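PDB 4OUA: proteolytically activated form of PPO4 Tyrosinase from Agaricus bisporus var. bisporus H97, which catalyses the copper-dependent o-hydroxylation of monophenols and the oxidation of the resulting o-diphenols to o-quinones, the first step of melanin synthesis. Local coordinates for residues S82-P87 and F232-E237. Residues are numbered along the deposited sequence; the frame is centred on the assembly and turned at random.
Sequences SQVLFP and FSNHGE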
ATOM      1  N   SER A  82       1.729  -2.022 -15.474  1.00 39.28           N
ATOM      2  CA  SER A  82       2.407  -2.339 -16.727  1.00 41.61           C
ATOM      3  C   SER A  82       2.876  -1.080 -17.454  1.00 39.24           C
ATOM      4  O   SER A  82       3.101  -1.098 -18.663  1.00 36.62           O
ATOM      5  CB  SER A  82       1.493  -3.159 -17.638  1.00 38.08           C
ATOM      6  OG  SER A  82       1.015  -4.313 -16.970  1.00 41.70           O
ATOM      7  N   GLN A  83       3.023   0.011 -16.709  1.00 34.83           N
ATOM      8  CA  GLN A  83       3.450   1.279 -17.289  1.00 42.15           C
ATOM      9  C   GLN A  83       4.455   1.998 -16.393  1.00 48.39           C
ATOM     10  O   GLN A  83       4.617   1.653 -15.221  1.00 48.71           O
ATOM     11  CB  GLN A  83       2.240   2.176 -17.552  1.00 35.58           C
ATOM     12  CG  GLN A  83       1.226   2.182 -16.428  1.00 46.08           C
ATOM     13  CD  GLN A  83       0.345   3.412 -16.452  1.00 49.39           C
ATOM     14  OE1 GLN A  83       0.835   4.532 -16.570  1.00 40.21           O
ATOM     15  NE2 GLN A  83      -0.963   3.210 -16.342  1.00 52.83           N
ATOM     16  N   VAL A  84       5.119   3.007 -16.951  1.00 41.99           N
ATOM     17  CA  VAL A  84       6.207   3.700 -16.266  1.00 46.06           C
ATOM     18  C   VAL A  84       5.773   4.422 -14.991  1.00 40.14           C
ATOM     19  O   VAL A  84       6.607   4.765 -14.155  1.00 37.30           O
ATOM     20  CB  VAL A  84       6.879   4.732 -17.196  1.00 43.65           C
ATOM     21  CG1 VAL A  84       7.672   4.030 -18.285  1.00 46.32           C
ATOM     22  CG2 VAL A  84       5.838   5.664 -17.797  1.00 36.14           C
ATOM     23  N   LEU A  85       4.472   4.647 -14.842  1.00 44.53           N
ATOM     24  CA  LEU A  85       3.964   5.429 -13.719  1.00 42.14           C
ATOM     25  C   LEU A  85       3.614   4.579 -12.502  1.00 37.04           C
ATOM     26  O   LEU A  85       3.159   5.108 -11.490  1.00 36.72           O
ATOM     27  CB  LEU A  85       2.733   6.232 -14.144  1.00 35.52           C
ATOM     28  CG  LEU A  85       2.969   7.337 -15.174  1.00 35.99           C
ATOM     29  CD1 LEU A  85       1.706   8.152 -15.368  1.00 30.31           C
ATOM     30  CD2 LEU A  85       4.132   8.223 -14.748  1.00 39.19           C
ATOM     31  N   PHE A  86       3.830   3.270 -12.603  1.00 42.28           N
ATOM     32  CA  PHE A  86       3.443   2.348 -11.536  1.00 41.09           C
ATOM     33  C   PHE A  86       3.986   2.756 -10.167  1.00 39.00           C
ATOM     34  O   PHE A  86       3.221   2.893  -9.213  1.00 44.32           O
ATOM     35  CB  PHE A  86       3.902   0.923 -11.861  1.00 36.22           C
ATOM     36  CG  PHE A  86       3.735  -0.037 -10.717  1.00 34.18           C
ATOM     37  CD1 PHE A  86       2.495  -0.585 -10.431  1.00 35.16           C
ATOM     38  CD2 PHE A  86       4.815  -0.385  -9.923  1.00 33.58           C
ATOM     39  CE1 PHE A  86       2.336  -1.464  -9.374  1.00 29.68           C
ATOM     40  CE2 PHE A  86       4.661  -1.264  -8.866  1.00 32.46           C
ATOM     41  CZ  PHE A  86       3.419  -1.804  -8.592  1.00 31.56           C
ATOM     42  N   PRO A  87       5.310   2.947 -10.066  1.00 37.71           N
ATOM     43  CA  PRO A  87       5.917   3.302  -8.777  1.00 40.89           C
ATOM     44  C   PRO A  87       5.386   4.612  -8.195  1.00 38.65           C
ATOM     45  O   PRO A  87       5.050   4.657  -7.012  1.00 39.06           O
ATOM     46  CB  PRO A  87       7.407   3.423  -9.116  1.00 32.35           C
ATOM     47  CG  PRO A  87       7.586   2.571 -10.328  1.00 35.22           C
ATOM     48  CD  PRO A  87       6.325   2.746 -11.114  1.00 34.33           C
ATOM     49  N   PHE A 232      12.684  -1.231 -14.461  1.00 38.48           N
ATOM     50  CA  PHE A 232      12.442  -1.191 -13.022  1.00 39.38           C
ATOM     51  C   PHE A 232      11.001  -0.821 -12.673  1.00 43.18           C
ATOM     52  O   PHE A 232      10.444  -1.323 -11.697  1.00 40.07           O
ATOM     53  CB  PHE A 232      13.402  -0.201 -12.357  1.00 40.00           C
ATOM     54  CG  PHE A 232      13.021   0.162 -10.948  1.00 38.53           C
ATOM     55  CD1 PHE A 232      13.342  -0.673  -9.891  1.00 33.21           C
ATOM     56  CD2 PHE A 232      12.345   1.342 -10.682  1.00 35.24           C
ATOM     57  CE1 PHE A 232      12.997  -0.340  -8.596  1.00 28.44           C
ATOM     58  CE2 PHE A 232      11.995   1.679  -9.389  1.00 35.82           C
ATOM     59  CZ  PHE A 232      12.322   0.837  -8.344  1.00 33.27           C
ATOM     60  N   SER A 233      10.382   0.019 -13.480  1.00 41.16           N
ATOM     61  CA  SER A 233       9.059   0.522 -13.187  1.00 42.16           C
ATOM     62  C   SER A 233       7.943  -0.460 -13.323  1.00 44.65           C
ATOM     63  O   SER A 233       7.164  -0.619 -12.421  1.00 40.45           O
ATOM     64  CB  SER A 233       8.765   1.672 -14.090  1.00 41.09           C
ATOM     65  OG  SER A 233       9.539   1.524 -15.220  1.00 47.96           O
ATOM     66  N   ASN A 234       7.835  -1.082 -14.475  1.00 44.49           N
ATOM     67  CA  ASN A 234       6.740  -1.972 -14.720  1.00 41.32           C
ATOM     68  C   ASN A 234       7.178  -3.300 -15.211  1.00 42.91           C
ATOM     69  O   ASN A 234       8.319  -3.521 -15.441  1.00 41.23           O
ATOM     70  CB  ASN A 234       5.821  -1.368 -15.726  1.00 44.93           C
ATOM     71  CG  ASN A 234       6.505  -1.057 -17.000  1.00 44.03           C
ATOM     72  OD1 ASN A 234       6.179  -1.585 -18.018  1.00 49.32           O
ATOM     73  ND2 ASN A 234       7.443  -0.187 -16.947  1.00 37.74           N
ATOM     74  N   HIS A 235       6.220  -4.181 -15.383  1.00 45.79           N
ATOM     75  CA  HIS A 235       6.477  -5.529 -15.799  1.00 43.21           C
ATOM     76  C   HIS A 235       6.122  -5.812 -17.236  1.00 48.23           C
ATOM     77  O   HIS A 235       6.669  -6.715 -17.808  1.00 49.36           O
ATOM     78  CB  HIS A 235       5.722  -6.491 -14.903  1.00 37.31           C
ATOM     79  CG  HIS A 235       4.247  -6.312 -14.931  1.00 42.60           C
ATOM     80  ND1 HIS A 235       3.437  -6.651 -13.883  1.00 38.13           N
ATOM     81  CD2 HIS A 235       3.434  -5.825 -15.887  1.00 46.80           C
ATOM     82  CE1 HIS A 235       2.187  -6.386 -14.194  1.00 41.46           C
ATOM     83  NE2 HIS A 235       2.158  -5.880 -15.403  1.00 41.92           N
ATOM     84  N   GLY A 236       5.210  -5.042 -17.806  1.00 49.14           N
ATOM     85  CA  GLY A 236       4.501  -5.417 -19.008  1.00 49.90           C
ATOM     86  C   GLY A 236       5.476  -5.797 -20.044  1.00 56.20           C
ATOM     87  O   GLY A 236       6.568  -5.328 -19.949  1.00 60.64           O
ATOM     88  N   GLU A 237       5.135  -6.647 -21.003  1.00 59.96           N
ATOM     89  CA  GLU A 237       3.961  -7.484 -20.992  1.00 58.61           C
ATOM     90  C   GLU A 237       4.368  -8.818 -20.420  1.00 52.93           C
ATOM     91  O   GLU A 237       4.362  -9.825 -21.082  1.00 46.60           O
ATOM     92  CB  GLU A 237       3.407  -7.667 -22.401  1.00 57.37           C
ATOM     93  CG  GLU A 237       2.876  -6.418 -23.079  1.00 69.80           C
ATOM     94  CD  GLU A 237       3.943  -5.609 -23.772  1.00 81.40           C
ATOM     95  OE1 GLU A 237       5.124  -5.986 -23.685  1.00 82.02           O
ATOM     96  OE2 GLU A 237       3.603  -4.603 -24.406  1.00 84.00           O
TER
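His235 and Ser82 show how one side-chain hydrogen bond can tie together two sequence-distant loops: NE2 at the imidazole edge donates, near the ring plane, to Ser82 OG. Beside this bond, Asn234 lays its side chain along the backbone of 82-83, CB 3.3 Å from Gln83 N. Its CG lies between backbone N and carbonyl carbon (chi1 58°), laying the amide over and along the Ser82-Gln83 peptide, OD1 beside Ser82 C and ND2 beside Gln83 C. With an alanine here the CB contact would remain, but the peptide would probably lose the amide packed over it, leaving a gap. Ser233 O faces Phe86 CD2 at 3.4 Å, approaching the ring obliquely, and Pro87 CD packs 4.0 Å from Ser233 CB. In a second shell, Asp251 accepts from His235 ND1, so both imidazole nitrogens have partners, probably fixing the ring's rotation; Glu247 binds the backbone N of Ser82 and His235. Phe86 meets the rings of the copper ligands His90 and His250, placing this buried packing beside the dicopper centre. The contact joins the start of helix 86-109 to the end of helix 229-233, with helix 246-258 touching both segments and strand 318-319 packing on Gln83 and Leu85.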